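Local atomic coordinates of SusD homolog (Bacteroides ovatus, PDB entry 4F53), a protein that probably binds mucin O-glycans at the outer membrane, as an SusD/RagB-family lipoprotein with a TPR-like helical fold. Residues 74-79 with 458-463; 232-237 with 335-340; 383-388 with 413-418; 477-482 with 509-514. All coordinates share one frame; numbering follows the deposited sequence. Where two conformers were deposited one is given.

Interaction 1 (74-79 with 458-463); sequences RYATYN and MPMAAN
Met460, a selenomethionine, reaches across to Ala76 and Tyr78 and shows how one bent selenomethionine chain can fill the angle between a turn and an aromatic ring. Its CB lies 3.8 Å from Ala76 O. CG, the next atom, is wedged between that carbonyl and the phenol, 3.2 Å from Tyr78 OH. The bend at chi2 (-58°) then keeps SE along the same carbonyl, at 3.5 Å from Ala76 O, and the terminal CE comes to rest 4.3 Å from Ala76 CB. Within the type I turn from Tyr75 to Tyr78, the Tyr78 side chain folds so that Ala76 O lies over the centre of one ring face. At the ring edge, near its plane, Asn463 OD1 approaches Tyr78 CD2 to 3.4 Å, with amide and ring planes 67° apart; OD1 itself is hydrogen-bonded to Ser465. The backbones also pair just beyond the segment, Thr77 with Ala464. The side chains thus meet through van der Waals contact, much of it against the polar atoms Ala76 O and Tyr78 OH, and within the two segments the hydrogen-bonded link is a water, 2.7 Å from Tyr78 OH and accepting from Met460 N.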
loop_
_atom_site.group_PDB
_atom_site.type_symbol
_atom_site.label_atom_id
_atom_site.label_comp_id
_atom_site.label_asym_id
_atom_site.label_seq_id
_atom_site.Cartn_x
_atom_site.Cartn_y
_atom_site.Cartn_z
ATOM N N ARG A 74 -14.682 7.121 -10.818
ATOM C CA ARG A 74 -13.786 6.256 -10.044
ATOM C C ARG A 74 -12.753 7.076 -9.277
ATOM O O ARG A 74 -12.556 8.251 -9.575
ATOM C CB ARG A 74 -13.051 5.259 -10.983
ATOM C CG ARG A 74 -13.942 4.414 -11.907
ATOM C CD ARG A 74 -13.212 3.212 -12.512
ATOM N NE ARG A 74 -11.893 3.544 -13.059
ATOM C CZ ARG A 74 -11.676 4.126 -14.234
ATOM N NH1 ARG A 74 -12.695 4.468 -15.012
ATOM N NH2 ARG A 74 -10.441 4.371 -14.643
ATOM N N TYR A 75 -12.072 6.455 -8.311
ATOM C CA TYR A 75 -10.977 7.103 -7.596
ATOM C C TYR A 75 -9.861 7.497 -8.588
ATOM O O TYR A 75 -9.354 8.609 -8.522
ATOM C CB TYR A 75 -10.392 6.187 -6.502
ATOM C CG TYR A 75 -11.378 5.628 -5.497
ATOM C CD1 TYR A 75 -11.863 6.415 -4.452
ATOM C CD2 TYR A 75 -11.708 4.275 -5.496
ATOM C CE1 TYR A 75 -12.717 5.884 -3.478
ATOM C CE2 TYR A 75 -12.535 3.724 -4.511
ATOM C CZ TYR A 75 -13.039 4.533 -3.505
ATOM O OH TYR A 75 -13.870 3.976 -2.556
ATOM N N ALA A 76 -9.525 6.581 -9.528
ATOM C CA ALA A 76 -8.474 6.734 -10.530
ATOM C C ALA A 76 -8.629 8.002 -11.356
ATOM O O ALA A 76 -7.626 8.657 -11.628
ATOM C CB ALA A 76 -8.442 5.519 -11.452
ATOM N N THR A 77 -9.870 8.353 -11.751
ATOM C CA THR A 77 -10.115 9.544 -12.572
ATOM C C THR A 77 -10.510 10.756 -11.681
ATOM O O THR A 77 -10.861 11.804 -12.195
ATOM C CB THR A 77 -11.131 9.219 -13.694
ATOM O OG1 THR A 77 -12.305 8.632 -13.126
ATOM C CG2 THR A 77 -10.546 8.286 -14.735
ATOM N N TYR A 78 -10.385 10.617 -10.357
ATOM C CA TYR A 78 -10.584 11.682 -9.358
ATOM C C TYR A 78 -12.019 12.174 -9.254
ATOM O O TYR A 78 -12.242 13.266 -8.733
ATOM C CB TYR A 78 -9.622 12.880 -9.603
ATOM C CG TYR A 78 -8.186 12.463 -9.859
ATOM C CD1 TYR A 78 -7.502 11.651 -8.956
ATOM C CD2 TYR A 78 -7.524 12.842 -11.025
ATOM C CE1 TYR A 78 -6.186 11.246 -9.196
ATOM C CE2 TYR A 78 -6.203 12.449 -11.269
ATOM C CZ TYR A 78 -5.524 11.692 -10.331
ATOM O OH TYR A 78 -4.209 11.365 -10.544
ATOM N N ASN A 79 -12.986 11.352 -9.651
ATOM C CA ASN A 79 -14.402 11.702 -9.545
ATOM C C ASN A 79 -15.205 10.524 -8.924
ATOM O O ASN A 79 -16.242 10.153 -9.484
ATOM C CB ASN A 79 -14.971 12.119 -10.943
ATOM C CG ASN A 79 -14.935 11.034 -12.008
ATOM O OD1 ASN A 79 -14.196 10.051 -11.920
ATOM N ND2 ASN A 79 -15.742 11.183 -13.034
HETATM N N MSE A 458 3.025 7.411 -14.946
HETATM C CA MSE A 458 2.344 8.175 -15.979
HETATM C C MSE A 458 1.173 8.920 -15.339
HETATM O O MSE A 458 0.583 8.403 -14.384
HETATM C CB MSE A 458 1.849 7.251 -17.099
HETATM C CG MSE A 458 2.910 7.003 -18.138
HETATM SE SE MSE A 458 2.374 5.753 -19.526
HETATM C CE MSE A 458 2.460 4.097 -18.522
ATOM N N PRO A 459 0.795 10.124 -15.798
ATOM C CA PRO A 459 -0.409 10.731 -15.231
ATOM C C PRO A 459 -1.653 9.942 -15.678
ATOM O O PRO A 459 -1.599 9.192 -16.673
ATOM C CB PRO A 459 -0.381 12.142 -15.809
ATOM C CG PRO A 459 0.299 11.984 -17.128
ATOM C CD PRO A 459 1.342 10.932 -16.916
HETATM N N MSE A 460 -2.765 10.105 -14.959
HETATM C CA MSE A 460 -4.044 9.485 -15.324
HETATM C C MSE A 460 -4.455 9.916 -16.720
HETATM O O MSE A 460 -4.293 11.081 -17.046
HETATM C CB MSE A 460 -5.140 9.831 -14.294
HETATM C CG MSE A 460 -4.815 9.315 -12.907
HETATM SE SE MSE A 460 -4.546 7.398 -12.800
HETATM C CE MSE A 460 -4.521 7.267 -10.808
ATOM N N ALA A 461 -4.939 8.971 -17.567
ATOM C CA ALA A 461 -5.346 9.257 -18.950
ATOM C C ALA A 461 -6.416 10.380 -19.014
ATOM O O ALA A 461 -6.359 11.245 -19.885
ATOM C CB ALA A 461 -5.878 8.001 -19.609
ATOM N N ALA A 462 -7.356 10.359 -18.060
ATOM C CA ALA A 462 -8.428 11.322 -17.895
ATOM C C ALA A 462 -8.458 11.827 -16.449
ATOM O O ALA A 462 -8.656 11.058 -15.512
ATOM C CB ALA A 462 -9.762 10.698 -18.266
ATOM N N ASN A 463 -8.235 13.120 -16.277
ATOM C CA ASN A 463 -8.315 13.780 -14.989
ATOM C C ASN A 463 -9.699 14.438 -14.923
ATOM O O ASN A 463 -9.917 15.453 -15.573
ATOM C CB ASN A 463 -7.159 14.787 -14.838
ATOM C CG ASN A 463 -7.105 15.520 -13.531
ATOM O OD1 ASN A 463 -8.110 15.700 -12.839
ATOM N ND2 ASN A 463 -5.933 16.035 -13.203
HETATM O O HOH W 1 -2.843 12.114 -12.705
#

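Interaction 2 (232-237 with 335-340); sequences GVMTAA and FRASEV
A Met-aromatic contact between Met234 and Phe335 marks the place where the loop 232-237 packs against the start of helix 337-349. SE of Met234, a selenomethionine, stands above the Phe335 ring at a distance, 4.8 Å from its centroid and 25° off the ring normal. The chain is extended beyond CG (chi2 171°, chi3 -174°), which carries CE across to Phe335, where it lies 3.6 Å from the carbonyl O and also touches CB. Nearer its root, the same side chain rests on the helix: Met234 CB is 4.0 Å from Ala337 CB and also meets Val340 CG2. The other branch of that valine, Val340 CG1, touches both Val233 CG2, at 3.5 Å, and the carbonyl O of Met234. Ala337 CB in turn presses on Ala236 O at 3.2 Å. Two waters tie the backbones together, one donating to both Met234 O and Ala337 O, the other donating to Ala237 O and accepting from Ala337 N, so that polar groups beside the methyl contacts are met. Helix 190-207 also packs on the cluster, Phe196 meeting the Phe335 ring edge-to-face and Ser199 touching Val233 and Val340. Glu372 of helix 358-372 packs on Ala237 and Ala337, while Phe335 ends strand 332-335 and is backbone-bonded to Ala241 of strand 241-243.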
loop_
_atom_site.group_PDB
_atom_site.type_symbol
_atom_site.label_atom_id
_atom_site.label_comp_id
_atom_site.label_asym_id
_atom_site.label_seq_id
_atom_site.Cartn_x
_atom_site.Cartn_y
_atom_site.Cartn_z
ATOM N N GLY A 232 15.551 -5.935 16.276
ATOM C CA GLY A 232 15.266 -7.093 15.433
ATOM C C GLY A 232 14.078 -6.946 14.502
ATOM O O GLY A 232 12.927 -7.067 14.928
ATOM N N VAL A 233 14.368 -6.706 13.209
ATOM C CA VAL A 233 13.347 -6.568 12.164
ATOM C C VAL A 233 13.300 -7.886 11.349
ATOM O O VAL A 233 14.049 -8.815 11.654
ATOM C CB VAL A 233 13.604 -5.310 11.254
ATOM C CG1 VAL A 233 13.383 -4.011 12.023
ATOM C CG2 VAL A 233 14.997 -5.339 10.599
HETATM N N MSE A 234 12.427 -7.963 10.327
HETATM C CA MSE A 234 12.365 -9.092 9.394
HETATM C C MSE A 234 13.661 -9.131 8.584
HETATM O O MSE A 234 14.045 -8.093 8.042
HETATM C CB MSE A 234 11.180 -8.926 8.428
HETATM C CG MSE A 234 9.831 -9.015 9.069
HETATM SE SE MSE A 234 8.553 -8.480 7.673
HETATM C CE MSE A 234 6.997 -8.485 8.757
ATOM N N THR A 235 14.344 -10.294 8.489
ATOM C CA THR A 235 15.598 -10.377 7.703
ATOM C C THR A 235 15.548 -11.519 6.671
ATOM O O THR A 235 16.394 -11.577 5.782
ATOM C CB THR A 235 16.843 -10.546 8.610
ATOM O OG1 THR A 235 16.693 -11.750 9.334
ATOM C CG2 THR A 235 17.060 -9.370 9.586
ATOM N N ALA A 236 14.615 -12.448 6.817
ATOM C CA ALA A 236 14.490 -13.578 5.896
ATOM C C ALA A 236 13.143 -13.501 5.202
ATOM O O ALA A 236 12.195 -12.975 5.798
ATOM C CB ALA A 236 14.627 -14.898 6.662
ATOM N N ALA A 237 13.037 -14.027 3.968
ATOM C CA ALA A 237 11.769 -14.045 3.214
ATOM C C ALA A 237 10.615 -14.663 4.049
ATOM O O ALA A 237 9.489 -14.179 3.990
ATOM C CB ALA A 237 11.936 -14.816 1.907
ATOM N N PHE A 335 2.923 -7.698 4.848
ATOM C CA PHE A 335 4.162 -6.966 5.051
ATOM C C PHE A 335 5.335 -7.862 4.662
ATOM O O PHE A 335 5.693 -8.816 5.373
ATOM C CB PHE A 335 4.252 -6.492 6.524
ATOM C CG PHE A 335 5.192 -5.351 6.873
ATOM C CD1 PHE A 335 6.270 -5.035 6.057
ATOM C CD2 PHE A 335 5.053 -4.656 8.077
ATOM C CE1 PHE A 335 7.174 -4.041 6.419
ATOM C CE2 PHE A 335 5.946 -3.649 8.428
ATOM C CZ PHE A 335 7.000 -3.339 7.590
ATOM N N ARG A 336 5.922 -7.559 3.515
ATOM C CA ARG A 336 7.039 -8.319 2.954
ATOM C C ARG A 336 8.353 -7.986 3.635
ATOM O O ARG A 336 8.606 -6.820 3.952
ATOM C CB ARG A 336 7.184 -8.011 1.460
ATOM C CG ARG A 336 5.981 -8.355 0.602
ATOM C CD ARG A 336 6.487 -8.413 -0.811
ATOM N NE ARG A 336 5.469 -8.708 -1.818
ATOM C CZ ARG A 336 5.119 -9.930 -2.199
ATOM N NH1 ARG A 336 5.626 -10.991 -1.596
ATOM N NH2 ARG A 336 4.220 -10.099 -3.153
ATOM N N ALA A 337 9.218 -8.999 3.794
ATOM C CA ALA A 337 10.581 -8.834 4.342
ATOM C C ALA A 337 11.433 -8.009 3.379
ATOM O O ALA A 337 12.260 -7.253 3.840
ATOM C CB ALA A 337 11.238 -10.198 4.593
ATOM N N SER A 338 11.206 -8.116 2.053
ATOM C CA SER A 338 11.953 -7.324 1.068
ATOM C C SER A 338 11.754 -5.798 1.302
ATOM O O SER A 338 12.710 -5.045 1.133
ATOM C CB SER A 338 11.579 -7.719 -0.360
ATOM O OG SER A 338 10.234 -7.374 -0.628
ATOM N N GLU A 339 10.562 -5.367 1.776
ATOM C CA GLU A 339 10.259 -3.949 2.107
ATOM C C GLU A 339 11.214 -3.430 3.220
ATOM O O GLU A 339 11.747 -2.338 3.103
ATOM C CB GLU A 339 8.787 -3.796 2.543
ATOM C CG GLU A 339 8.384 -2.361 2.881
ATOM C CD GLU A 339 7.056 -2.141 3.592
ATOM O OE1 GLU A 339 6.069 -2.859 3.302
ATOM O OE2 GLU A 339 6.994 -1.203 4.416
ATOM N N VAL A 340 11.483 -4.262 4.227
ATOM C CA VAL A 340 12.354 -3.962 5.355
ATOM C C VAL A 340 13.797 -3.769 4.879
ATOM O O VAL A 340 14.464 -2.835 5.319
ATOM C CB VAL A 340 12.236 -5.073 6.441
ATOM C CG1 VAL A 340 13.266 -4.869 7.551
ATOM C CG2 VAL A 340 10.813 -5.114 7.008
HETATM O O HOH W 2 14.451 -7.860 5.360
HETATM O O HOH W 3 8.633 -11.739 2.859
#

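Interaction 3 (383-388 with 413-418); sequences LASTGK and NVTVAW
Ala384 and Thr386 lie across from Ala417 and Thr415 in two antiparallel, irregular stretches, with the CA atoms of Ala384 and Ala417 4.7 Å apart. A single direct backbone hydrogen bond joins them, from Ala417 N to Ser385 O (2.9 Å), and it runs nearly along the C=O axis, 163° at the oxygen. Beside it Ala417 CA makes a CA-H...O contact with Leu383 O at 3.2 Å, and a water donating to Leu383 O accepts from Trp418 N, carrying the pairing one step further. Among the side chains, Thr415 makes the hydrogen bond across the contact. Its OG1 is turned anti to the backbone N (chi1 -170°) and gives a 2.8 Å bond to Gly387 O, coming in tilted from that carbonyl's plane. The other branch, Thr415 CG2, lies 3.7 Å from Lys388 NZ. The lysine folds back, bent at chi2 and chi4: its CD passes 3.5 Å from Asn413 O, and NZ then closes on Thr386 O at 2.9 Å. Val416 turns both methyls to segment 383-388, CG1 against Leu383 CA and CG2 against the Ser385 side chain. Helix 423-438 adds to the hold on 413-418, Gln429 NE2 bonding to Thr415 O and Ala417 O. At this rather exposed site the loops are joined chiefly through carbonyl oxygens of 383-388, met by amide, hydroxyl and bridging water, while the lysine ammonium bonds within its own segment.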
loop_
_atom_site.group_PDB
_atom_site.type_symbol
_atom_site.label_atom_id
_atom_site.label_comp_id
_atom_site.label_asym_id
_atom_site.label_seq_id
_atom_site.Cartn_x
_atom_site.Cartn_y
_atom_site.Cartn_z
ATOM N N LEU A 383 20.701 -7.931 -11.087
ATOM C CA LEU A 383 21.411 -6.911 -10.301
ATOM C C LEU A 383 22.371 -6.064 -11.153
ATOM O O LEU A 383 22.609 -4.911 -10.821
ATOM C CB LEU A 383 22.182 -7.570 -9.144
ATOM C CG LEU A 383 21.325 -8.132 -7.975
ATOM C CD1 LEU A 383 22.193 -8.911 -6.980
ATOM C CD2 LEU A 383 20.569 -7.035 -7.261
ATOM N N ALA A 384 22.876 -6.608 -12.260
ATOM C CA ALA A 384 23.798 -5.939 -13.186
ATOM C C ALA A 384 23.071 -5.265 -14.369
ATOM O O ALA A 384 23.711 -4.606 -15.182
ATOM C CB ALA A 384 24.806 -6.959 -13.715
ATOM N N SER A 385 21.760 -5.434 -14.468
ATOM C CA SER A 385 20.909 -4.919 -15.551
ATOM C C SER A 385 20.971 -3.384 -15.633
ATOM O O SER A 385 20.895 -2.700 -14.601
ATOM C CB SER A 385 19.461 -5.401 -15.367
ATOM O OG SER A 385 18.516 -4.703 -16.168
ATOM N N THR A 386 21.097 -2.853 -16.872
ATOM C CA THR A 386 21.128 -1.401 -17.146
ATOM C C THR A 386 20.015 -1.000 -18.168
ATOM O O THR A 386 20.094 0.058 -18.794
ATOM C CB THR A 386 22.524 -0.942 -17.610
ATOM O OG1 THR A 386 22.894 -1.695 -18.766
ATOM C CG2 THR A 386 23.579 -1.067 -16.516
ATOM N N GLY A 387 18.970 -1.810 -18.244
ATOM C CA GLY A 387 17.808 -1.601 -19.097
ATOM C C GLY A 387 17.061 -0.325 -18.773
ATOM O O GLY A 387 16.841 0.005 -17.604
ATOM N N LYS A 388 16.733 0.439 -19.799
ATOM C CA LYS A 388 16.071 1.724 -19.611
ATOM C C LYS A 388 14.605 1.645 -19.963
ATOM O O LYS A 388 14.241 0.956 -20.923
ATOM C CB LYS A 388 16.764 2.809 -20.461
ATOM C CG LYS A 388 18.205 3.137 -20.011
ATOM C CD LYS A 388 18.350 3.710 -18.588
ATOM C CE LYS A 388 19.795 4.018 -18.258
ATOM N NZ LYS A 388 20.652 2.799 -18.233
ATOM N N ASN A 413 15.233 7.721 -15.920
ATOM C CA ASN A 413 16.428 7.018 -16.404
ATOM C C ASN A 413 16.873 5.952 -15.399
ATOM O O ASN A 413 17.954 5.374 -15.559
ATOM C CB ASN A 413 17.578 7.997 -16.681
ATOM C CG ASN A 413 17.743 8.332 -18.140
ATOM O OD1 ASN A 413 17.899 7.449 -18.998
ATOM N ND2 ASN A 413 17.720 9.623 -18.451
ATOM N N VAL A 414 16.015 5.671 -14.382
ATOM C CA VAL A 414 16.295 4.706 -13.320
ATOM C C VAL A 414 16.433 3.291 -13.919
ATOM O O VAL A 414 15.640 2.866 -14.767
ATOM C CB VAL A 414 15.250 4.756 -12.144
ATOM C CG1 VAL A 414 13.886 4.183 -12.542
ATOM C CG2 VAL A 414 15.776 4.059 -10.891
ATOM N N THR A 415 17.471 2.591 -13.487
ATOM C CA THR A 415 17.712 1.222 -13.875
ATOM C C THR A 415 18.080 0.437 -12.604
ATOM O O THR A 415 17.983 0.980 -11.495
ATOM C CB THR A 415 18.677 1.094 -15.060
ATOM O OG1 THR A 415 18.633 -0.286 -15.467
ATOM C CG2 THR A 415 20.111 1.570 -14.738
ATOM N N VAL A 416 18.409 -0.860 -12.760
ATOM C CA VAL A 416 18.663 -1.767 -11.648
ATOM C C VAL A 416 20.074 -1.604 -11.050
ATOM O O VAL A 416 20.177 -1.375 -9.841
ATOM C CB VAL A 416 18.390 -3.245 -12.028
ATOM C CG1 VAL A 416 18.505 -4.152 -10.802
ATOM C CG2 VAL A 416 17.022 -3.394 -12.692
ATOM N N ALA A 417 21.137 -1.782 -11.880
ATOM C CA ALA A 417 22.542 -1.751 -11.429
ATOM C C ALA A 417 22.793 -0.538 -10.516
ATOM O O ALA A 417 22.578 0.605 -10.928
ATOM C CB ALA A 417 23.490 -1.765 -12.617
ATOM N N TRP A 418 23.111 -0.821 -9.235
ATOM C CA TRP A 418 23.380 0.181 -8.205
ATOM C C TRP A 418 24.496 1.134 -8.664
ATOM O O TRP A 418 25.611 0.691 -8.917
ATOM C CB TRP A 418 23.781 -0.509 -6.895
ATOM C CG TRP A 418 24.094 0.473 -5.812
ATOM C CD1 TRP A 418 25.328 0.947 -5.462
ATOM C CD2 TRP A 418 23.148 1.171 -4.996
ATOM N NE1 TRP A 418 25.215 1.850 -4.439
ATOM C CE2 TRP A 418 23.885 2.031 -4.146
ATOM C CE3 TRP A 418 21.739 1.162 -4.904
ATOM C CZ2 TRP A 418 23.270 2.821 -3.171
ATOM C CZ3 TRP A 418 21.124 1.981 -3.965
ATOM C CH2 TRP A 418 21.890 2.788 -3.101
HETATM O O HOH W 4 22.847 -3.582 -8.239
#

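Interaction 4 (477-482 with 509-514); sequences RMPYPT and DTMATH
Arg477 and Asp509 form the tight part of this contact, a buried guanidinium gripping one carboxylate oxygen with two nitrogens. Asp509 CG is anti to the backbone N (chi1 -177°), which sends the carboxylate over to Arg477 and Tyr480 N. NH1 meets Asp509 OD1 at 2.8 Å on its anti lone pair. NH2 meets the same oxygen almost end-on, at 3.2 Å, and Tyr480 N takes the syn lone pair. All three bonds thus converge on OD1. NH1 makes a further bond, to Thr510 O at 3.0 Å, standing above that carbonyl's plane, and NE is held by Tyr131 O. NH2 lies 3.5 Å above the plane of the Tyr480 ring, over its centre, and Arg477 CD is pressed against Thr513 O. The selenomethionines Met478 and Met511 add close apolar packing, side by side, with SE of Met478 3.7 Å from CE of Met511, although the backbone bond from Arg477 N to Met511 O is weak. By contrast, at the partly exposed, hydrated edge, Asp509 OD2 accepts from a water that also donates to Tyr480 O, and is hydrogen-bonded to Tyr485 OH. With so many donors around it, the carboxylate would be expected to stay ionised, and the guanidinium is fixed in rotation by partners around its edge.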
loop_
_atom_site.group_PDB
_atom_site.type_symbol
_atom_site.label_atom_id
_atom_site.label_comp_id
_atom_site.label_asym_id
_atom_site.label_seq_id
_atom_site.Cartn_x
_atom_site.Cartn_y
_atom_site.Cartn_z
ATOM N N ARG A 477 -4.335 12.668 -1.041
ATOM C CA ARG A 477 -5.183 12.193 0.048
ATOM C C ARG A 477 -6.608 12.025 -0.483
ATOM O O ARG A 477 -6.868 12.270 -1.662
ATOM C CB ARG A 477 -5.139 13.190 1.248
ATOM C CG ARG A 477 -5.813 14.524 0.949
ATOM C CD ARG A 477 -5.820 15.472 2.128
ATOM N NE ARG A 477 -6.742 15.083 3.196
ATOM C CZ ARG A 477 -8.001 15.488 3.314
ATOM N NH1 ARG A 477 -8.558 16.233 2.364
ATOM N NH2 ARG A 477 -8.731 15.109 4.356
HETATM N N MSE A 478 -7.518 11.611 0.397
HETATM C CA MSE A 478 -8.937 11.544 0.111
HETATM C C MSE A 478 -9.613 12.621 0.924
HETATM O O MSE A 478 -9.186 12.867 2.061
HETATM C CB MSE A 478 -9.516 10.147 0.435
HETATM C CG MSE A 478 -9.040 9.067 -0.529
HETATM SE SE MSE A 478 -9.776 9.232 -2.319
HETATM C CE MSE A 478 -11.690 9.013 -1.935
ATOM N N PRO A 479 -10.660 13.286 0.372
ATOM C CA PRO A 479 -11.391 14.271 1.177
ATOM C C PRO A 479 -12.314 13.569 2.167
ATOM O O PRO A 479 -12.716 12.431 1.929
ATOM C CB PRO A 479 -12.170 15.066 0.132
ATOM C CG PRO A 479 -12.397 14.110 -0.991
ATOM C CD PRO A 479 -11.289 13.088 -0.958
ATOM N N TYR A 480 -12.650 14.229 3.276
ATOM C CA TYR A 480 -13.547 13.644 4.275
ATOM C C TYR A 480 -14.936 13.418 3.687
ATOM O O TYR A 480 -15.416 14.277 2.944
ATOM C CB TYR A 480 -13.651 14.542 5.534
ATOM C CG TYR A 480 -12.347 14.691 6.287
ATOM C CD1 TYR A 480 -11.658 13.574 6.757
ATOM C CD2 TYR A 480 -11.825 15.950 6.577
ATOM C CE1 TYR A 480 -10.463 13.706 7.455
ATOM C CE2 TYR A 480 -10.628 16.091 7.277
ATOM C CZ TYR A 480 -9.944 14.962 7.699
ATOM O OH TYR A 480 -8.769 15.071 8.390
ATOM N N PRO A 481 -15.605 12.280 3.996
ATOM C CA PRO A 481 -16.983 12.070 3.488
ATOM C C PRO A 481 -17.924 13.219 3.901
ATOM O O PRO A 481 -17.853 13.702 5.042
ATOM C CB PRO A 481 -17.399 10.737 4.121
ATOM C CG PRO A 481 -16.106 10.032 4.427
ATOM C CD PRO A 481 -15.161 11.147 4.837
ATOM N N THR A 482 -18.799 13.666 2.952
ATOM C CA THR A 482 -19.756 14.763 3.133
ATOM C C THR A 482 -20.671 14.516 4.353
ATOM O O THR A 482 -21.041 15.466 5.037
ATOM C CB THR A 482 -20.565 15.010 1.828
ATOM O OG1 THR A 482 -21.566 16.001 2.061
ATOM C CG2 THR A 482 -21.208 13.739 1.246
ATOM N N ASP A 509 -10.025 20.797 2.033
ATOM C CA ASP A 509 -10.392 19.395 2.220
ATOM C C ASP A 509 -10.604 18.778 0.849
ATOM O O ASP A 509 -11.738 18.529 0.423
ATOM C CB ASP A 509 -11.628 19.244 3.130
ATOM C CG ASP A 509 -12.030 17.810 3.420
ATOM O OD1 ASP A 509 -11.163 16.901 3.284
ATOM O OD2 ASP A 509 -13.198 17.590 3.773
ATOM N N THR A 510 -9.486 18.580 0.126
ATOM C CA THR A 510 -9.519 18.021 -1.214
ATOM C C THR A 510 -8.442 16.939 -1.346
ATOM O O THR A 510 -7.650 16.714 -0.423
ATOM C CB THR A 510 -9.329 19.121 -2.287
ATOM O OG1 THR A 510 -7.969 19.501 -2.356
ATOM C CG2 THR A 510 -10.222 20.361 -2.098
HETATM N N MSE A 511 -8.377 16.331 -2.530
HETATM C CA MSE A 511 -7.374 15.338 -2.880
HETATM C C MSE A 511 -5.980 15.955 -3.084
HETATM O O MSE A 511 -4.998 15.221 -3.150
HETATM C CB MSE A 511 -7.798 14.638 -4.170
HETATM C CG MSE A 511 -8.919 13.641 -3.977
HETATM SE SE MSE A 511 -9.217 12.691 -5.654
HETATM C CE MSE A 511 -10.715 11.518 -5.106
ATOM N N ALA A 512 -5.887 17.298 -3.171
ATOM C CA ALA A 512 -4.666 18.022 -3.509
ATOM C C ALA A 512 -3.837 18.382 -2.301
ATOM O O ALA A 512 -2.633 18.651 -2.458
ATOM C CB ALA A 512 -5.022 19.271 -4.302
ATOM N N THR A 513 -4.459 18.390 -1.097
ATOM C CA THR A 513 -3.766 18.752 0.134
ATOM C C THR A 513 -2.815 17.666 0.583
ATOM O O THR A 513 -3.171 16.495 0.597
ATOM C CB THR A 513 -4.753 19.120 1.256
ATOM O OG1 THR A 513 -5.437 20.281 0.846
ATOM C CG2 THR A 513 -4.071 19.428 2.608
ATOM N N HIS A 514 -1.604 18.082 0.986
ATOM C CA HIS A 514 -0.587 17.188 1.522
ATOM C C HIS A 514 -0.845 16.968 2.991
ATOM O O HIS A 514 -1.123 17.916 3.726
ATOM C CB HIS A 514 0.828 17.750 1.314
ATOM C CG HIS A 514 1.300 17.696 -0.102
ATOM N ND1 HIS A 514 2.648 17.536 -0.408
ATOM C CD2 HIS A 514 0.599 17.813 -1.263
ATOM C CE1 HIS A 514 2.721 17.534 -1.731
ATOM N NE2 HIS A 514 1.512 17.701 -2.292
HETATM O O HOH W 5 -14.935 16.776 1.846
#

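In the fold
Interactions 1 and 4 form one continuous region: their centres are about 15 Å apart, and they touch where Tyr75 CD1 meets Met478 CE (3.6 Å) and Tyr78 CD1 meets Met511 SE (3.9 Å). Both lie on the same side of the chain's centre, opposite interaction 2, which is about 33 Å from interaction 1 and 32 Å from interaction 4, centre to centre. Interaction 3 has its centre about 23 Å from that of interaction 2 and 36 Å from that of interaction 4. A calcium ion lies about 6 Å from the side chain of Ala237 in interaction 2, and a bound glycerol, probably from crystallisation, is about 4 Å from the Met460 side chain in interaction 1.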